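Long-range contact in aminoglycoside N(3)-acetyltransferase, AAC(3)-IVa (Escherichia coli, PDB 6MN3), which transfers an acetyl group from acetyl-CoA to the 3-amino group of 2-deoxystreptamine aminoglycosides, probably including gentamicin and apramycin, and so confers antibiotic resistance: residues 21-32 against 141-152. Sequence-based numbering, arbitrary orientation.
Sequences VTPGGVLLVHSS and QVLLLGVGHDAN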
loop_
_atom_site.group_PDB
_atom_site.type_symbol
_atom_site.label_atom_id
_atom_site.label_comp_id
_atom_site.label_asym_id
_atom_site.label_seq_id
_atom_site.Cartn_x
_atom_site.Cartn_y
_atom_site.Cartn_z
ATOM N N VAL A 21 -8.184 13.929 3.336
ATOM C CA VAL A 21 -7.227 13.894 2.235
ATOM C C VAL A 21 -6.757 15.308 1.925
ATOM O O VAL A 21 -7.560 16.247 1.854
ATOM C CB VAL A 21 -7.855 13.224 1.004
ATOM C CG1 VAL A 21 -6.936 13.343 -0.202
ATOM C CG2 VAL A 21 -8.157 11.768 1.295
ATOM N N THR A 22 -5.445 15.470 1.755
ATOM C CA THR A 22 -4.857 16.786 1.546
ATOM C C THR A 22 -4.815 17.101 0.056
ATOM O O THR A 22 -4.107 16.406 -0.691
ATOM C CB THR A 22 -3.454 16.843 2.134
ATOM O OG1 THR A 22 -3.491 16.422 3.501
ATOM C CG2 THR A 22 -2.896 18.261 2.058
ATOM N N PRO A 23 -5.545 18.106 -0.423
ATOM C CA PRO A 23 -5.403 18.511 -1.825
ATOM C C PRO A 23 -3.978 18.966 -2.108
ATOM O O PRO A 23 -3.344 19.628 -1.286
ATOM C CB PRO A 23 -6.403 19.663 -1.970
ATOM C CG PRO A 23 -7.364 19.488 -0.837
ATOM C CD PRO A 23 -6.560 18.905 0.284
ATOM N N GLY A 24 -3.475 18.589 -3.280
ATOM C CA GLY A 24 -2.113 18.902 -3.653
ATOM C C GLY A 24 -1.054 18.025 -3.024
ATOM O O GLY A 24 0.133 18.223 -3.299
ATOM N N GLY A 25 -1.438 17.058 -2.192
ATOM C CA GLY A 25 -0.490 16.198 -1.520
ATOM C C GLY A 25 -0.246 14.904 -2.273
ATOM O O GLY A 25 -0.735 14.683 -3.382
ATOM N N VAL A 26 0.544 14.038 -1.647
ATOM C CA VAL A 26 0.800 12.695 -2.150
ATOM C C VAL A 26 -0.052 11.728 -1.345
ATOM O O VAL A 26 -0.064 11.782 -0.110
ATOM C CB VAL A 26 2.292 12.338 -2.054
ATOM C CG1 VAL A 26 2.521 10.894 -2.458
ATOM C CG2 VAL A 26 3.110 13.272 -2.927
ATOM N N LEU A 27 -0.774 10.848 -2.041
ATOM C CA LEU A 27 -1.720 9.936 -1.405
ATOM C C LEU A 27 -1.506 8.530 -1.947
ATOM O O LEU A 27 -1.740 8.273 -3.133
ATOM C CB LEU A 27 -3.160 10.395 -1.639
ATOM C CG LEU A 27 -4.258 9.547 -0.998
ATOM C CD1 LEU A 27 -4.193 9.631 0.519
ATOM C CD2 LEU A 27 -5.624 9.976 -1.501
ATOM N N LEU A 28 -1.062 7.622 -1.079
ATOM C CA LEU A 28 -0.926 6.209 -1.409
ATOM C C LEU A 28 -2.186 5.484 -0.951
ATOM O O LEU A 28 -2.549 5.551 0.229
ATOM C CB LEU A 28 0.312 5.602 -0.753
ATOM C CG LEU A 28 0.408 4.078 -0.826
ATOM C CD1 LEU A 28 0.557 3.619 -2.269
ATOM C CD2 LEU A 28 1.559 3.562 0.031
ATOM N N VAL A 29 -2.846 4.795 -1.877
ATOM C CA VAL A 29 -4.163 4.221 -1.633
ATOM C C VAL A 29 -4.088 2.711 -1.795
ATOM O O VAL A 29 -3.767 2.210 -2.881
ATOM C CB VAL A 29 -5.223 4.813 -2.573
ATOM C CG1 VAL A 29 -6.557 4.111 -2.372
ATOM C CG2 VAL A 29 -5.358 6.305 -2.337
ATOM N N HIS A 30 -4.376 1.993 -0.713
ATOM C CA HIS A 30 -4.664 0.568 -0.753
ATOM C C HIS A 30 -6.175 0.397 -0.678
ATOM O O HIS A 30 -6.815 0.916 0.242
ATOM C CB HIS A 30 -3.987 -0.166 0.402
ATOM C CG HIS A 30 -2.580 0.278 0.664
ATOM N ND1 HIS A 30 -1.492 -0.294 0.041
ATOM C CD2 HIS A 30 -2.084 1.229 1.491
ATOM C CE1 HIS A 30 -0.386 0.290 0.468
ATOM N NE2 HIS A 30 -0.718 1.217 1.348
ATOM N N SER A 31 -6.746 -0.320 -1.645
ATOM C CA SER A 31 -8.192 -0.326 -1.800
ATOM C C SER A 31 -8.717 -1.734 -2.031
ATOM O O SER A 31 -8.006 -2.619 -2.516
ATOM C CB SER A 31 -8.628 0.572 -2.962
ATOM O OG SER A 31 -8.085 0.109 -4.185
ATOM N N SER A 32 -9.984 -1.921 -1.669
ATOM C CA SER A 32 -10.770 -3.097 -2.035
ATOM C C SER A 32 -12.073 -2.567 -2.623
ATOM O O SER A 32 -12.937 -2.084 -1.885
ATOM C CB SER A 32 -11.028 -3.999 -0.838
ATOM O OG SER A 32 -12.260 -4.682 -0.986
ATOM N N GLN A 141 0.213 10.809 2.469
ATOM C CA GLN A 141 -0.860 10.209 3.244
ATOM C C GLN A 141 -1.135 8.805 2.724
ATOM O O GLN A 141 -1.023 8.536 1.524
ATOM C CB GLN A 141 -2.140 11.046 3.164
ATOM C CG GLN A 141 -2.099 12.352 3.934
ATOM C CD GLN A 141 -3.373 13.158 3.762
ATOM O OE1 GLN A 141 -3.741 13.530 2.647
ATOM N NE2 GLN A 141 -4.060 13.424 4.867
ATOM N N VAL A 142 -1.495 7.909 3.637
ATOM C CA VAL A 142 -1.836 6.532 3.298
ATOM C C VAL A 142 -3.322 6.342 3.558
ATOM O O VAL A 142 -3.797 6.539 4.685
ATOM C CB VAL A 142 -1.001 5.521 4.098
ATOM C CG1 VAL A 142 -1.413 4.102 3.742
ATOM C CG2 VAL A 142 0.483 5.728 3.827
ATOM N N LEU A 143 -4.054 5.965 2.519
ATOM C CA LEU A 143 -5.494 5.763 2.596
ATOM C C LEU A 143 -5.767 4.266 2.538
ATOM O O LEU A 143 -5.483 3.616 1.526
ATOM C CB LEU A 143 -6.207 6.500 1.467
ATOM C CG LEU A 143 -7.714 6.260 1.364
ATOM C CD1 LEU A 143 -8.396 6.623 2.672
ATOM C CD2 LEU A 143 -8.309 7.047 0.203
ATOM N N LEU A 144 -6.301 3.721 3.626
ATOM C CA LEU A 144 -6.746 2.333 3.669
ATOM C C LEU A 144 -8.230 2.316 3.325
ATOM O O LEU A 144 -9.068 2.727 4.134
ATOM C CB LEU A 144 -6.482 1.720 5.040
ATOM C CG LEU A 144 -5.030 1.740 5.523
ATOM C CD1 LEU A 144 -4.872 0.868 6.759
ATOM C CD2 LEU A 144 -4.084 1.286 4.421
ATOM N N LEU A 145 -8.553 1.846 2.125
ATOM C CA LEU A 145 -9.889 1.973 1.549
ATOM C C LEU A 145 -10.558 0.600 1.541
ATOM O O LEU A 145 -10.394 -0.185 0.606
ATOM C CB LEU A 145 -9.800 2.564 0.146
ATOM C CG LEU A 145 -11.099 3.079 -0.461
ATOM C CD1 LEU A 145 -11.864 3.870 0.577
ATOM C CD2 LEU A 145 -10.808 3.929 -1.685
ATOM N N GLY A 146 -11.328 0.319 2.589
ATOM C CA GLY A 146 -11.997 -0.961 2.687
ATOM C C GLY A 146 -11.086 -2.127 2.985
ATOM O O GLY A 146 -11.474 -3.277 2.762
ATOM N N VAL A 147 -9.872 -1.861 3.472
ATOM C CA VAL A 147 -8.936 -2.897 3.886
ATOM C C VAL A 147 -8.355 -2.502 5.236
ATOM O O VAL A 147 -8.374 -1.334 5.631
ATOM C CB VAL A 147 -7.801 -3.122 2.861
ATOM C CG1 VAL A 147 -8.358 -3.595 1.529
ATOM C CG2 VAL A 147 -6.977 -1.853 2.685
ATOM N N GLY A 148 -7.839 -3.502 5.947
ATOM C CA GLY A 148 -7.207 -3.291 7.231
ATOM C C GLY A 148 -5.738 -2.941 7.095
ATOM O O GLY A 148 -5.222 -2.681 6.006
ATOM N N HIS A 149 -5.052 -2.941 8.236
ATOM C CA HIS A 149 -3.633 -2.612 8.240
ATOM C C HIS A 149 -2.759 -3.750 7.736
ATOM O O HIS A 149 -1.565 -3.532 7.503
ATOM C CB HIS A 149 -3.194 -2.198 9.645
ATOM C CG HIS A 149 -3.462 -0.759 9.954
ATOM N ND1 HIS A 149 -2.638 0.260 9.526
ATOM C CD2 HIS A 149 -4.472 -0.166 10.634
ATOM C CE1 HIS A 149 -3.124 1.417 9.936
ATOM N NE2 HIS A 149 -4.238 1.188 10.608
ATOM N N ASP A 150 -3.318 -4.948 7.555
ATOM C CA ASP A 150 -2.552 -6.037 6.963
ATOM C C ASP A 150 -2.135 -5.724 5.533
ATOM O O ASP A 150 -1.212 -6.360 5.015
ATOM C CB ASP A 150 -3.359 -7.337 7.004
ATOM C CG ASP A 150 -4.668 -7.238 6.249
ATOM O OD1 ASP A 150 -5.187 -6.112 6.094
ATOM O OD2 ASP A 150 -5.181 -8.288 5.810
ATOM N N ALA A 151 -2.792 -4.762 4.889
ATOM C CA ALA A 151 -2.408 -4.291 3.566
ATOM C C ALA A 151 -1.608 -2.997 3.611
ATOM O O ALA A 151 -1.211 -2.493 2.556
ATOM C CB ALA A 151 -3.652 -4.099 2.693
ATOM N N ASN A 152 -1.366 -2.447 4.803
ATOM C CA ASN A 152 -0.583 -1.225 4.949
ATOM C C ASN A 152 0.884 -1.496 4.640
ATOM O O ASN A 152 1.674 -1.777 5.546
ATOM C CB ASN A 152 -0.739 -0.653 6.360
ATOM C CG ASN A 152 -0.203 0.762 6.482
ATOM O OD1 ASN A 152 0.460 1.269 5.578
ATOM N ND2 ASN A 152 -0.492 1.407 7.608
HETATM O O HOH W 1 -0.580 14.606 1.803
HETATM O O HOH W 2 1.231 1.759 2.897
HETATM O O HOH W 3 -1.872 -3.316 -0.106
#
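With chi1 at -42°, His30 sets its imidazole beside its own backbone N, against Leu144 and Val142, while Gln141, its chain extended beyond CG, reaches back to the loop at Thr22. These side chains stand on opposite faces of the pair formed by strands 26-31 and 141-145, which run parallel (23° apart) as central neighbours in the mixed sheet. Their backbones zip together from Val26 O, which accepts Gln141 N at 2.8 Å, to Leu145 O, which accepts Ser32 N.

At the start of the pair, Gln141 OE1 takes the Thr22 N-H at 2.7 Å on a lone pair in the carbonyl plane. Its NE2 goes to Gly20 O, so both ends of the amide are engaged and its flip is fixed. This ties the loop after helix 9-19 to the first residue of the neighbouring strand.

Further along the face that carries Gln141, Leu27 and Val29, the packing turns apolar: Leu143 CB touches both Leu27 CD1 and Val29 CG2, the latter 3.9 Å away. Leu16 and Leu50 close over Leu143 from helices 9-19 and 42-54.

The other face carries the His30 ring. Val142 CG1 meets its edge in plane, 3.7 Å from CD2, and Leu144 CD2 comes alongside, 3.5 Å from the same carbon. Ala151 O lies over one ring face, too poorly angled to bond ND1 directly; one water bridges them instead, 3.0 Å from His30 ND1. A second water joins NE2 to Asn152 OD1, and Asn152 ND2 donates to His149 ND1 in the ring plane, at 3.1 Å.

Both imidazole nitrogens of buried His30 are therefore met through water, linking the strand end to the turn before helix 154-161, whereas Leu27, Val29 and Leu143 on the opposite face pack their side chains through hydrocarbon alone.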